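PDB 2F6K: metal-dependent hydrolase from Lactobacillus plantarum, which probably acts as a metal-dependent decarboxylase of the amidohydrolase family, removing carbon dioxide from aminocarboxymuconate semialdehyde. Local coordinates for residues I4-H9 with H302-E307; W35-T40 with K81-Q86; L41-D46 with Y263-P268. One frame throughout, in Å; residues are numbered along the deposited sequence.

Along the chain the segments come in the order 4-9, 35-40, 41-46, 81-86, 263-268 and 302-307. Contact 1 therefore joins the two ends of the chain and spans the other two, whereas contacts 2 and 3 interleave and share helix 37-46. Strand 3-9 and the strand preceding 263-268 are the first and last of the eight parallel strands, as in a TIM barrel. The centre of contact 3 is about 13 Å from that of contact 1 and 12 Å from that of contact 2, which lies farther out, where helix 37-46 meets helix 66-86. Contacts 1 and 3 both carry manganese ligands, so the joining of first and last strands brings residues from early and late in the chain to one metal site.

Contact 1. Residues I4-H9 with H302-E307; sequences IDFHTH and HRLLTE. With MN (manganese (II) ion), chain C.
Ile-4 and Phe-6 reach from the first barrel strand toward the end of the C-terminal helix, and three helix residues meet them: His-302, Leu-304 and Leu-305. The Ile-4 side chain is extended beyond CB (chi2 172°), which carries its CD1 methyl to the helix backbone, 3.7 Å from His-302 N. The same methyl also lies near His-302 CB, while the imidazole turns away and has Thr-306 CG2 over one face. Phe-6 meets the two leucines with the far end of its ring. Its CZ is 4.0 Å from Leu-305 CD2 and 4.2 Å from Leu-304 CD2, both methyls lying oblique to the ring. The approaches differ: Phe-6 and Leu-305 run antiparallel alongside each other, whereas Leu-304 comes in at a slant. No hydrogen bond crosses the contact; what joins the segments is van der Waals packing, apolar at Phe-6 and largely against the helix backbone at Ile-4.

At Phe-6 and His-7 the chain turns a corner. An Asx turn spans it, with His-7 N donating to Asp-5 OD1 at 3.1 Å and an N-H...O angle of 162°; the donor meets the anti side of the oxygen, 30° out of the carboxylate plane. Beyond the corner, the HxH signature of the amidohydrolase superfamily supplies two manganese ligands, His-7 NE2 at 2.1 Å and His-9 NE2 at 2.3 Å. His-154 and Asp-266 complete the protein part of the site, and two waters are also bound.

The helix end thus packs at the end of the strand away from the metal. Ile-4 also touches Ile-53 of strand 49-55 and Ala-301 of helix 290-306, Leu-305 touches Tyr-51, and Phe-6 reaches across to Ile-202 of strand 200-203.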
ATOM      1  N   ILE A   4      34.659   7.986  19.646  1.00 38.29           N
ATOM      2  CA  ILE A   4      33.523   7.397  20.348  1.00 36.79           C
ATOM      3  C   ILE A   4      32.514   7.106  19.232  1.00 35.94           C
ATOM      4  O   ILE A   4      32.149   8.004  18.475  1.00 36.39           O
ATOM      5  CB  ILE A   4      32.902   8.369  21.380  1.00 34.52           C
ATOM      6  CG1 ILE A   4      33.879   8.594  22.537  1.00 31.41           C
ATOM      7  CG2 ILE A   4      31.594   7.787  21.908  1.00 31.48           C
ATOM      8  CD1 ILE A   4      33.450   9.671  23.509  1.00 27.64           C
ATOM      9  N   ASP A   5      32.086   5.851  19.128  1.00 35.01           N
ATOM     10  CA  ASP A   5      31.151   5.419  18.084  1.00 33.58           C
ATOM     11  C   ASP A   5      29.694   5.435  18.554  1.00 31.62           C
ATOM     12  O   ASP A   5      29.315   4.641  19.408  1.00 30.05           O
ATOM     13  CB  ASP A   5      31.526   4.000  17.650  1.00 37.66           C
ATOM     14  CG  ASP A   5      30.960   3.630  16.296  1.00 41.45           C
ATOM     15  OD1 ASP A   5      29.941   4.239  15.880  1.00 38.18           O
ATOM     16  OD2 ASP A   5      31.540   2.719  15.659  1.00 38.46           O
ATOM     17  N   PHE A   6      28.867   6.309  17.992  1.00 29.04           N
ATOM     18  CA  PHE A   6      27.474   6.367  18.426  1.00 29.54           C
ATOM     19  C   PHE A   6      26.476   5.642  17.530  1.00 30.38           C
ATOM     20  O   PHE A   6      25.260   5.753  17.722  1.00 30.93           O
ATOM     21  CB  PHE A   6      27.025   7.817  18.594  1.00 30.20           C
ATOM     22  CG  PHE A   6      26.619   8.159  19.994  1.00 32.02           C
ATOM     23  CD1 PHE A   6      27.422   8.978  20.785  1.00 34.73           C
ATOM     24  CD2 PHE A   6      25.442   7.649  20.535  1.00 33.02           C
ATOM     25  CE1 PHE A   6      27.058   9.285  22.098  1.00 33.21           C
ATOM     26  CE2 PHE A   6      25.068   7.949  21.849  1.00 34.88           C
ATOM     27  CZ  PHE A   6      25.879   8.770  22.631  1.00 34.79           C
ATOM     28  N   HIS A   7      26.983   4.912  16.545  1.00 30.51           N
ATOM     29  CA  HIS A   7      26.128   4.159  15.634  1.00 28.91           C
ATOM     30  C   HIS A   7      26.879   2.900  15.250  1.00 29.97           C
ATOM     31  O   HIS A   7      27.571   2.852  14.238  1.00 32.26           O
ATOM     32  CB  HIS A   7      25.789   4.988  14.391  1.00 29.02           C
ATOM     33  CG  HIS A   7      24.763   4.357  13.495  1.00 30.59           C
ATOM     34  ND1 HIS A   7      23.812   5.094  12.822  1.00 28.97           N
ATOM     35  CD2 HIS A   7      24.562   3.066  13.131  1.00 29.87           C
ATOM     36  CE1 HIS A   7      23.071   4.287  12.082  1.00 28.28           C
ATOM     37  NE2 HIS A   7      23.507   3.051  12.251  1.00 32.27           N
ATOM     38  N   THR A   8      26.747   1.883  16.088  1.00 29.19           N
ATOM     39  CA  THR A   8      27.408   0.609  15.872  1.00 29.14           C
ATOM     40  C   THR A   8      26.433  -0.443  16.416  1.00 29.40           C
ATOM     41  O   THR A   8      25.706  -0.177  17.380  1.00 30.86           O
ATOM     42  CB  THR A   8      28.787   0.606  16.588  1.00 28.59           C
ATOM     43  OG1 THR A   8      29.358  -0.701  16.524  1.00 27.97           O
ATOM     44  CG2 THR A   8      28.650   1.063  18.037  1.00 27.71           C
ATOM     45  N   HIS A   9      26.401  -1.626  15.806  1.00 28.69           N
ATOM     46  CA  HIS A   9      25.423  -2.632  16.227  1.00 29.70           C
ATOM     47  C   HIS A   9      25.895  -4.004  16.721  1.00 31.04           C
ATOM     48  O   HIS A   9      27.048  -4.405  16.533  1.00 29.75           O
ATOM     49  CB  HIS A   9      24.427  -2.870  15.089  1.00 27.77           C
ATOM     50  CG  HIS A   9      23.800  -1.624  14.546  1.00 26.65           C
ATOM     51  ND1 HIS A   9      22.986  -0.807  15.299  1.00 28.49           N
ATOM     52  CD2 HIS A   9      23.845  -1.070  13.309  1.00 28.71           C
ATOM     53  CE1 HIS A   9      22.557   0.196  14.551  1.00 29.55           C
ATOM     54  NE2 HIS A   9      23.063   0.060  13.339  1.00 27.06           N
ATOM     55  N   HIS A 302      31.541  12.747  23.997  1.00 41.34           N
ATOM     56  CA  HIS A 302      32.002  12.848  25.372  1.00 41.10           C
ATOM     57  C   HIS A 302      31.200  13.840  26.210  1.00 41.43           C
ATOM     58  O   HIS A 302      30.844  13.543  27.352  1.00 40.40           O
ATOM     59  CB  HIS A 302      33.473  13.246  25.407  1.00 42.41           C
ATOM     60  CG  HIS A 302      34.039  13.318  26.790  1.00 47.46           C
ATOM     61  ND1 HIS A 302      34.189  12.203  27.588  1.00 48.46           N
ATOM     62  CD2 HIS A 302      34.457  14.372  27.530  1.00 46.43           C
ATOM     63  CE1 HIS A 302      34.674  12.570  28.762  1.00 49.01           C
ATOM     64  NE2 HIS A 302      34.846  13.880  28.752  1.00 49.21           N
ATOM     65  N   ARG A 303      30.928  15.016  25.650  1.00 40.54           N
ATOM     66  CA  ARG A 303      30.179  16.044  26.367  1.00 41.87           C
ATOM     67  C   ARG A 303      28.770  15.561  26.662  1.00 43.59           C
ATOM     68  O   ARG A 303      28.240  15.777  27.754  1.00 44.91           O
ATOM     69  CB  ARG A 303      30.120  17.330  25.544  1.00 41.23           C
ATOM     70  CG  ARG A 303      29.428  18.477  26.252  1.00 43.05           C
ATOM     71  CD  ARG A 303      29.343  19.705  25.369  1.00 43.53           C
ATOM     72  NE  ARG A 303      30.651  20.094  24.852  1.00 49.11           N
ATOM     73  CZ  ARG A 303      31.051  19.904  23.595  1.00 51.28           C
ATOM     74  NH1 ARG A 303      30.243  19.325  22.716  1.00 49.97           N
ATOM     75  NH2 ARG A 303      32.255  20.308  23.211  1.00 46.67           N
ATOM     76  N   LEU A 304      28.175  14.895  25.677  1.00 42.93           N
ATOM     77  CA  LEU A 304      26.825  14.364  25.796  1.00 40.51           C
ATOM     78  C   LEU A 304      26.755  13.218  26.801  1.00 40.35           C
ATOM     79  O   LEU A 304      25.759  13.069  27.502  1.00 41.92           O
ATOM     80  CB  LEU A 304      26.342  13.888  24.423  1.00 41.18           C
ATOM     81  CG  LEU A 304      24.925  13.340  24.249  1.00 41.61           C
ATOM     82  CD1 LEU A 304      23.891  14.436  24.474  1.00 41.91           C
ATOM     83  CD2 LEU A 304      24.801  12.782  22.840  1.00 43.79           C
ATOM     84  N   LEU A 305      27.809  12.408  26.874  1.00 37.31           N
ATOM     85  CA  LEU A 305      27.826  11.284  27.809  1.00 38.87           C
ATOM     86  C   LEU A 305      28.076  11.697  29.255  1.00 40.45           C
ATOM     87  O   LEU A 305      27.507  11.119  30.172  1.00 41.89           O
ATOM     88  CB  LEU A 305      28.888  10.255  27.409  1.00 36.97           C
ATOM     89  CG  LEU A 305      28.625   9.372  26.192  1.00 37.27           C
ATOM     90  CD1 LEU A 305      29.792   8.424  26.010  1.00 36.54           C
ATOM     91  CD2 LEU A 305      27.345   8.587  26.386  1.00 34.21           C
ATOM     92  N   THR A 306      28.937  12.685  29.461  1.00 44.10           N
ATOM     93  CA  THR A 306      29.246  13.145  30.810  1.00 47.05           C
ATOM     94  C   THR A 306      28.117  13.985  31.397  1.00 48.82           C
ATOM     95  O   THR A 306      28.044  14.168  32.611  1.00 46.24           O
ATOM     96  CB  THR A 306      30.547  13.969  30.837  1.00 47.59           C
ATOM     97  OG1 THR A 306      30.396  15.126  30.011  1.00 52.03           O
ATOM     98  CG2 THR A 306      31.717  13.133  30.329  1.00 47.24           C
ATOM     99  N   GLU A 307      27.238  14.483  30.529  1.00 51.33           N
ATOM    100  CA  GLU A 307      26.097  15.294  30.948  1.00 55.90           C
ATOM    101  C   GLU A 307      25.064  14.471  31.728  1.00 57.62           C
ATOM    102  O   GLU A 307      24.248  15.096  32.435  1.00 58.50           O
ATOM    103  CB  GLU A 307      25.427  15.921  29.728  1.00 58.74           C
ATOM    104  CG  GLU A 307      24.368  16.951  30.057  1.00 63.60           C
ATOM    105  CD  GLU A 307      23.676  17.477  28.816  1.00 67.58           C
ATOM    106  OE1 GLU A 307      24.380  17.817  27.836  1.00 68.21           O
ATOM    107  OE2 GLU A 307      22.430  17.554  28.824  1.00 69.48           O
ATOM    108  OXT GLU A 307      25.060  13.221  31.620  1.00 58.45           O
TER
HETATM  109 MN    MN C 402      22.565   1.295  11.493  1.00 26.54          MN
HETATM  110  O   HOH W   1      22.197   1.999   9.565  1.00 19.83           O
HETATM  111  O   HOH W   2      22.118  -0.799  10.638  1.00 34.63           O

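Contact 2. Residues W35-T40 with K81-Q86; sequences WTPQLT and KSLAQQ
The contact belongs to the capped start of helix 37-46, where Trp-35 and Pro-37 pack against Leu-83 on helix 66-86. Leu-83 divides its two methyls between them. CD1 meets the edge of the indole, near the ring plane, 4.1 Å from Trp-35 CH2; the two side chains arrive from opposite directions. CD2 lies 3.6 Å from Pro-37 CG, and there the leucine side chain lies roughly perpendicular to that of the proline.

The indole is also engaged by its own segment. Trp-35 NE1 donates to Thr-40 OG1 at 2.7 Å, nearly straight (N-H...O 164°), with the oxygen close to the ring plane. Pro-37 N sits over one face of the indole, offset toward the rim. Trp-35 CG lies anti to the backbone N (chi1 179°), which swings the indole toward Leu-83, and the Thr-40 bond probably helps fix the ring's rotation. Thr-36 is the N-cap: its OG1 accepts a weak bond from Leu-39 N at 3.4 Å.

An alanine here in place of Trp-35 has neither the indole N-H nor the benzo edge, which would probably leave Thr-40 OG1 without this donor and open a gap beside Leu-83 CD1.

Elsewhere the indole touches Tyr-10, Leu-11 and Pro-268, all in loops. Leu-83 packs on Leu-91 of strand 91-95, so helix 66-86 bridges that strand and the start of helix 37-46.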
ATOM      1  N   TRP A  35      28.182 -11.641  13.650  1.00 39.55           N
ATOM      2  CA  TRP A  35      28.699 -10.781  14.701  1.00 37.67           C
ATOM      3  C   TRP A  35      28.920 -11.464  16.048  1.00 36.14           C
ATOM      4  O   TRP A  35      28.193 -12.380  16.424  1.00 36.18           O
ATOM      5  CB  TRP A  35      27.734  -9.607  14.902  1.00 37.71           C
ATOM      6  CG  TRP A  35      28.144  -8.669  15.982  1.00 38.12           C
ATOM      7  CD1 TRP A  35      28.906  -7.543  15.848  1.00 39.20           C
ATOM      8  CD2 TRP A  35      27.862  -8.798  17.381  1.00 39.46           C
ATOM      9  NE1 TRP A  35      29.120  -6.964  17.077  1.00 38.74           N
ATOM     10  CE2 TRP A  35      28.493  -7.715  18.037  1.00 40.61           C
ATOM     11  CE3 TRP A  35      27.144  -9.728  18.146  1.00 39.33           C
ATOM     12  CZ2 TRP A  35      28.422  -7.534  19.425  1.00 39.93           C
ATOM     13  CZ3 TRP A  35      27.075  -9.550  19.528  1.00 38.31           C
ATOM     14  CH2 TRP A  35      27.713  -8.460  20.151  1.00 41.67           C
ATOM     15  N   THR A  36      29.940 -10.999  16.762  1.00 35.82           N
ATOM     16  CA  THR A  36      30.271 -11.474  18.102  1.00 32.80           C
ATOM     17  C   THR A  36      30.852 -10.229  18.742  1.00 31.58           C
ATOM     18  O   THR A  36      31.195  -9.285  18.045  1.00 32.68           O
ATOM     19  CB  THR A  36      31.369 -12.579  18.129  1.00 31.05           C
ATOM     20  OG1 THR A  36      32.631 -12.020  17.729  1.00 28.13           O
ATOM     21  CG2 THR A  36      30.994 -13.744  17.222  1.00 23.59           C
ATOM     22  N   PRO A  37      30.956 -10.197  20.074  1.00 32.84           N
ATOM     23  CA  PRO A  37      31.525  -8.992  20.710  1.00 31.90           C
ATOM     24  C   PRO A  37      32.975  -8.722  20.272  1.00 31.47           C
ATOM     25  O   PRO A  37      33.417  -7.568  20.177  1.00 30.86           O
ATOM     26  CB  PRO A  37      31.425  -9.311  22.193  1.00 31.91           C
ATOM     27  CG  PRO A  37      30.182 -10.180  22.260  1.00 29.27           C
ATOM     28  CD  PRO A  37      30.321 -11.089  21.064  1.00 28.26           C
ATOM     29  N   GLN A  38      33.712  -9.797  20.015  1.00 31.76           N
ATOM     30  CA  GLN A  38      35.101  -9.651  19.574  1.00 34.55           C
ATOM     31  C   GLN A  38      35.307  -8.926  18.235  1.00 35.32           C
ATOM     32  O   GLN A  38      36.344  -8.276  18.017  1.00 37.82           O
ATOM     33  CB  GLN A  38      35.780 -11.010  19.484  1.00 36.21           C
ATOM     34  CG  GLN A  38      35.973 -11.693  20.808  1.00 39.53           C
ATOM     35  CD  GLN A  38      36.668 -10.827  21.858  1.00 41.05           C
ATOM     36  OE1 GLN A  38      37.653 -10.132  21.588  1.00 37.97           O
ATOM     37  NE2 GLN A  38      36.161 -10.891  23.074  1.00 41.53           N
ATOM     38  N   LEU A  39      34.340  -9.051  17.327  1.00 34.73           N
ATOM     39  CA  LEU A  39      34.454  -8.389  16.034  1.00 31.06           C
ATOM     40  C   LEU A  39      34.411  -6.884  16.261  1.00 31.30           C
ATOM     41  O   LEU A  39      35.234  -6.150  15.728  1.00 33.60           O
ATOM     42  CB  LEU A  39      33.316  -8.790  15.097  1.00 30.46           C
ATOM     43  CG  LEU A  39      33.465  -8.290  13.661  1.00 29.66           C
ATOM     44  CD1 LEU A  39      34.642  -8.986  12.979  1.00 26.69           C
ATOM     45  CD2 LEU A  39      32.162  -8.557  12.941  1.00 23.29           C
ATOM     46  N   THR A  40      33.460  -6.416  17.061  1.00 28.51           N
ATOM     47  CA  THR A  40      33.358  -4.987  17.340  1.00 27.51           C
ATOM     48  C   THR A  40      34.623  -4.486  18.054  1.00 29.71           C
ATOM     49  O   THR A  40      35.220  -3.465  17.689  1.00 22.14           O
ATOM     50  CB  THR A  40      32.145  -4.691  18.251  1.00 28.70           C
ATOM     51  OG1 THR A  40      30.934  -5.004  17.554  1.00 28.94           O
ATOM     52  CG2 THR A  40      32.138  -3.221  18.686  1.00 25.15           C
ATOM     53  N   LYS A  81      23.412  -4.885  28.377  1.00 37.59           N
ATOM     54  CA  LYS A  81      23.812  -4.647  29.757  1.00 37.45           C
ATOM     55  C   LYS A  81      25.007  -5.526  30.121  1.00 35.77           C
ATOM     56  O   LYS A  81      25.995  -5.051  30.692  1.00 33.95           O
ATOM     57  CB  LYS A  81      22.637  -4.938  30.689  1.00 39.14           C
ATOM     58  CG  LYS A  81      22.985  -4.892  32.162  1.00 43.84           C
ATOM     59  CD  LYS A  81      21.767  -5.239  33.015  1.00 51.14           C
ATOM     60  CE  LYS A  81      22.074  -5.172  34.513  1.00 54.71           C
ATOM     61  NZ  LYS A  81      20.869  -5.484  35.350  1.00 56.82           N
ATOM     62  N   SER A  82      24.915  -6.805  29.771  1.00 34.59           N
ATOM     63  CA  SER A  82      25.980  -7.765  30.052  1.00 34.25           C
ATOM     64  C   SER A  82      27.307  -7.383  29.392  1.00 33.98           C
ATOM     65  O   SER A  82      28.376  -7.672  29.935  1.00 32.88           O
ATOM     66  CB  SER A  82      25.560  -9.165  29.601  1.00 33.71           C
ATOM     67  OG  SER A  82      26.615 -10.093  29.781  1.00 41.96           O
ATOM     68  N   LEU A  83      27.235  -6.742  28.226  1.00 30.65           N
ATOM     69  CA  LEU A  83      28.434  -6.312  27.519  1.00 30.63           C
ATOM     70  C   LEU A  83      29.033  -5.082  28.209  1.00 33.07           C
ATOM     71  O   LEU A  83      30.254  -4.938  28.304  1.00 35.15           O
ATOM     72  CB  LEU A  83      28.103  -5.985  26.057  1.00 27.29           C
ATOM     73  CG  LEU A  83      27.888  -7.172  25.106  1.00 29.99           C
ATOM     74  CD1 LEU A  83      27.246  -6.691  23.809  1.00 29.89           C
ATOM     75  CD2 LEU A  83      29.222  -7.866  24.819  1.00 25.66           C
ATOM     76  N   ALA A  84      28.174  -4.195  28.697  1.00 32.84           N
ATOM     77  CA  ALA A  84      28.654  -3.000  29.372  1.00 33.01           C
ATOM     78  C   ALA A  84      29.343  -3.397  30.685  1.00 34.78           C
ATOM     79  O   ALA A  84      30.308  -2.756  31.117  1.00 33.44           O
ATOM     80  CB  ALA A  84      27.497  -2.044  29.634  1.00 32.14           C
ATOM     81  N   GLN A  85      28.859  -4.462  31.315  1.00 35.67           N
ATOM     82  CA  GLN A  85      29.467  -4.921  32.558  1.00 37.92           C
ATOM     83  C   GLN A  85      30.760  -5.684  32.298  1.00 36.07           C
ATOM     84  O   GLN A  85      31.660  -5.685  33.124  1.00 32.68           O
ATOM     85  CB  GLN A  85      28.500  -5.819  33.340  1.00 39.81           C
ATOM     86  CG  GLN A  85      27.292  -5.094  33.903  1.00 46.77           C
ATOM     87  CD  GLN A  85      26.261  -6.042  34.497  1.00 51.89           C
ATOM     88  OE1 GLN A  85      25.217  -5.611  34.984  1.00 51.80           O
ATOM     89  NE2 GLN A  85      26.550  -7.343  34.454  1.00 54.85           N
ATOM     90  N   GLN A  86      30.853  -6.336  31.148  1.00 38.52           N
ATOM     91  CA  GLN A  86      32.048  -7.092  30.820  1.00 41.24           C
ATOM     92  C   GLN A  86      33.154  -6.189  30.253  1.00 40.57           C
ATOM     93  O   GLN A  86      34.339  -6.443  30.463  1.00 39.49           O
ATOM     94  CB  GLN A  86      31.687  -8.194  29.832  1.00 47.16           C
ATOM     95  CG  GLN A  86      32.778  -9.237  29.669  1.00 55.80           C
ATOM     96  CD  GLN A  86      32.364 -10.414  28.783  1.00 62.12           C
ATOM     97  OE1 GLN A  86      31.205 -10.533  28.376  1.00 64.50           O
ATOM     98  NE2 GLN A  86      33.320 -11.296  28.491  1.00 63.75           N
TER

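Contact 3. Residues L41-D46 with Y263-P268; sequences LNFMRD and YGSDIP. With MN (manganese (II) ion), chain C.
A buried and largely apolar helix-to-loop contact sets Phe-43 of helix 37-46 against Ile-267 and Ser-265, in the loop that follows the last barrel strand. Its centre is a CH-pi contact: Ile-267 CG2 stands 3.9 Å from the centroid of the Phe-43 ring and only 16° off the ring normal. The other branch of the isoleucine reaches the ring nearer its root, with Ile-267 CD1 3.5 Å from Phe-43 CD2. This two-pronged grip follows from Ile-267 CG1 lying between the backbone N and the carbonyl carbon (chi1 60°), with CG2 beside the N. Ser-265 OG approaches Phe-43 CE2 obliquely at 4.0 Å. That hydroxyl is hydrogen-bonded to Asp-5 of the first strand and accepts a weak bond from Ile-267 N. Leu-272 and Ser-275 of helix 272-284 also touch Phe-43.

Between the two packed residues, Asp-266 binds manganese through OD1 at 2.4 Å, while water 1, also on the metal, donates to Asp-266 OD2 at 2.6 Å. Ile-267 on one side of Asp-266 is anchored by apolar packing, Ser-265 on the other by its bond to Asp-5. Held at both, the loop is probably kept where Asp-266 reaches the ion.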
ATOM      1  N   LEU A  41      35.015  -5.210  19.095  1.00 30.25           N
ATOM      2  CA  LEU A  41      36.191  -4.849  19.864  1.00 33.22           C
ATOM      3  C   LEU A  41      37.475  -4.793  19.020  1.00 35.59           C
ATOM      4  O   LEU A  41      38.275  -3.863  19.157  1.00 36.79           O
ATOM      5  CB  LEU A  41      36.359  -5.825  21.035  1.00 31.77           C
ATOM      6  CG  LEU A  41      35.320  -5.690  22.155  1.00 31.90           C
ATOM      7  CD1 LEU A  41      35.380  -6.912  23.078  1.00 29.07           C
ATOM      8  CD2 LEU A  41      35.571  -4.392  22.930  1.00 28.99           C
ATOM      9  N   ASN A  42      37.681  -5.781  18.157  1.00 36.95           N
ATOM     10  CA  ASN A  42      38.867  -5.787  17.306  1.00 37.13           C
ATOM     11  C   ASN A  42      38.773  -4.627  16.296  1.00 37.78           C
ATOM     12  O   ASN A  42      39.788  -4.015  15.935  1.00 38.03           O
ATOM     13  CB  ASN A  42      38.985  -7.125  16.578  1.00 41.50           C
ATOM     14  CG  ASN A  42      40.322  -7.299  15.898  1.00 42.58           C
ATOM     15  OD1 ASN A  42      41.332  -7.474  16.565  1.00 48.05           O
ATOM     16  ND2 ASN A  42      40.338  -7.246  14.566  1.00 37.83           N
ATOM     17  N   PHE A  43      37.560  -4.319  15.835  1.00 35.13           N
ATOM     18  CA  PHE A  43      37.393  -3.204  14.903  1.00 34.07           C
ATOM     19  C   PHE A  43      37.779  -1.905  15.615  1.00 34.77           C
ATOM     20  O   PHE A  43      38.377  -1.001  15.019  1.00 35.14           O
ATOM     21  CB  PHE A  43      35.946  -3.085  14.428  1.00 32.92           C
ATOM     22  CG  PHE A  43      35.703  -1.908  13.512  1.00 31.90           C
ATOM     23  CD1 PHE A  43      36.071  -1.964  12.167  1.00 34.00           C
ATOM     24  CD2 PHE A  43      35.092  -0.748  13.989  1.00 32.13           C
ATOM     25  CE1 PHE A  43      35.828  -0.880  11.305  1.00 33.68           C
ATOM     26  CE2 PHE A  43      34.843   0.342  13.140  1.00 31.60           C
ATOM     27  CZ  PHE A  43      35.211   0.273  11.796  1.00 33.47           C
HETATM   28  N   MSE A  44      37.423  -1.816  16.892  1.00 34.82           N
HETATM   29  CA  MSE A  44      37.722  -0.634  17.694  1.00 36.29           C
HETATM   30  C   MSE A  44      39.224  -0.429  17.863  1.00 35.49           C
HETATM   31  O   MSE A  44      39.710   0.696  17.743  1.00 35.08           O
HETATM   32  CB  MSE A  44      37.040  -0.743  19.057  1.00 36.77           C
HETATM   33  CG  MSE A  44      35.537  -0.533  18.995  1.00 38.20           C
HETATM   34 SE   MSE A  44      34.654  -0.947  20.668  1.00 48.52          SE
HETATM   35  CE  MSE A  44      35.302   0.553  21.716  1.00 43.81           C
ATOM     36  N   ARG A  45      39.959  -1.502  18.146  1.00 34.81           N
ATOM     37  CA  ARG A  45      41.409  -1.377  18.294  1.00 35.64           C
ATOM     38  C   ARG A  45      42.042  -0.951  16.967  1.00 36.43           C
ATOM     39  O   ARG A  45      42.899  -0.065  16.933  1.00 35.37           O
ATOM     40  CB  ARG A  45      42.034  -2.700  18.751  1.00 35.69           C
ATOM     41  CG  ARG A  45      41.611  -3.149  20.141  1.00 40.13           C
ATOM     42  CD  ARG A  45      42.324  -4.435  20.550  1.00 45.25           C
ATOM     43  NE  ARG A  45      41.389  -5.506  20.887  1.00 50.99           N
ATOM     44  CZ  ARG A  45      41.148  -6.552  20.106  1.00 53.13           C
ATOM     45  NH1 ARG A  45      41.778  -6.666  18.951  1.00 43.44           N
ATOM     46  NH2 ARG A  45      40.265  -7.469  20.466  1.00 58.27           N
ATOM     47  N   ASP A  46      41.600  -1.569  15.875  1.00 37.46           N
ATOM     48  CA  ASP A  46      42.140  -1.260  14.552  1.00 38.29           C
ATOM     49  C   ASP A  46      41.757   0.102  13.984  1.00 37.60           C
ATOM     50  O   ASP A  46      42.326   0.529  12.983  1.00 36.98           O
ATOM     51  CB  ASP A  46      41.732  -2.340  13.545  1.00 36.12           C
ATOM     52  CG  ASP A  46      42.273  -3.709  13.905  1.00 41.52           C
ATOM     53  OD1 ASP A  46      43.296  -3.790  14.625  1.00 42.43           O
ATOM     54  OD2 ASP A  46      41.680  -4.711  13.454  1.00 43.48           O
ATOM     55  N   TYR A 263      30.097  10.979  15.629  1.00 30.26           N
ATOM     56  CA  TYR A 263      30.660   9.990  14.726  1.00 29.51           C
ATOM     57  C   TYR A 263      29.875   8.687  14.819  1.00 32.06           C
ATOM     58  O   TYR A 263      29.337   8.358  15.879  1.00 33.69           O
ATOM     59  CB  TYR A 263      32.115   9.697  15.092  1.00 28.54           C
ATOM     60  CG  TYR A 263      32.670   8.502  14.353  1.00 28.70           C
ATOM     61  CD1 TYR A 263      32.825   8.526  12.967  1.00 31.43           C
ATOM     62  CD2 TYR A 263      33.016   7.342  15.031  1.00 28.31           C
ATOM     63  CE1 TYR A 263      33.310   7.416  12.278  1.00 31.79           C
ATOM     64  CE2 TYR A 263      33.502   6.234  14.352  1.00 28.07           C
ATOM     65  CZ  TYR A 263      33.647   6.278  12.981  1.00 30.09           C
ATOM     66  OH  TYR A 263      34.148   5.188  12.313  1.00 33.69           O
ATOM     67  N   GLY A 264      29.835   7.947  13.710  1.00 32.57           N
ATOM     68  CA  GLY A 264      29.152   6.662  13.659  1.00 30.87           C
ATOM     69  C   GLY A 264      29.793   5.796  12.579  1.00 33.09           C
ATOM     70  O   GLY A 264      30.156   6.303  11.515  1.00 31.45           O
ATOM     71  N   SER A 265      29.941   4.496  12.829  1.00 31.91           N
ATOM     72  CA  SER A 265      30.559   3.619  11.832  1.00 34.04           C
ATOM     73  C   SER A 265      29.554   2.707  11.125  1.00 33.75           C
ATOM     74  O   SER A 265      29.732   2.357   9.958  1.00 33.62           O
ATOM     75  CB  SER A 265      31.656   2.766  12.474  1.00 30.73           C
ATOM     76  OG  SER A 265      31.096   1.766  13.293  1.00 30.43           O
ATOM     77  N   ASP A 266      28.508   2.330  11.851  1.00 33.03           N
ATOM     78  CA  ASP A 266      27.440   1.471  11.349  1.00 33.31           C
ATOM     79  C   ASP A 266      27.851   0.028  11.093  1.00 32.79           C
ATOM     80  O   ASP A 266      27.249  -0.639  10.254  1.00 34.18           O
ATOM     81  CB  ASP A 266      26.832   2.043  10.066  1.00 34.95           C
ATOM     82  CG  ASP A 266      25.350   1.739   9.939  1.00 37.73           C
ATOM     83  OD1 ASP A 266      24.822   0.955  10.757  1.00 38.81           O
ATOM     84  OD2 ASP A 266      24.711   2.291   9.023  1.00 39.36           O
ATOM     85  N   ILE A 267      28.873  -0.453  11.799  1.00 30.10           N
ATOM     86  CA  ILE A 267      29.301  -1.839  11.641  1.00 27.53           C
ATOM     87  C   ILE A 267      28.318  -2.658  12.475  1.00 27.97           C
ATOM     88  O   ILE A 267      27.755  -2.147  13.442  1.00 28.01           O
ATOM     89  CB  ILE A 267      30.721  -2.086  12.201  1.00 28.22           C
ATOM     90  CG1 ILE A 267      30.750  -1.755  13.698  1.00 29.81           C
ATOM     91  CG2 ILE A 267      31.742  -1.265  11.442  1.00 26.30           C
ATOM     92  CD1 ILE A 267      32.003  -2.231  14.418  1.00 26.17           C
ATOM     93  N   PRO A 268      28.122  -3.944  12.136  1.00 27.41           N
ATOM     94  CA  PRO A 268      28.775  -4.632  11.024  1.00 28.64           C
ATOM     95  C   PRO A 268      27.932  -4.663   9.751  1.00 30.02           C
ATOM     96  O   PRO A 268      28.270  -5.362   8.795  1.00 31.87           O
ATOM     97  CB  PRO A 268      29.015  -6.021  11.597  1.00 29.70           C
ATOM     98  CG  PRO A 268      27.757  -6.254  12.358  1.00 29.16           C
ATOM     99  CD  PRO A 268      27.509  -4.921  13.057  1.00 27.20           C
TER
HETATM  100 MN    MN C 402      22.565   1.295  11.493  1.00 26.54          MN
HETATM  101  O   HOH W   1      22.197   1.999   9.565  1.00 19.83           O
HETATM  102  O   HOH W   2      22.118  -0.799  10.638  1.00 34.63           O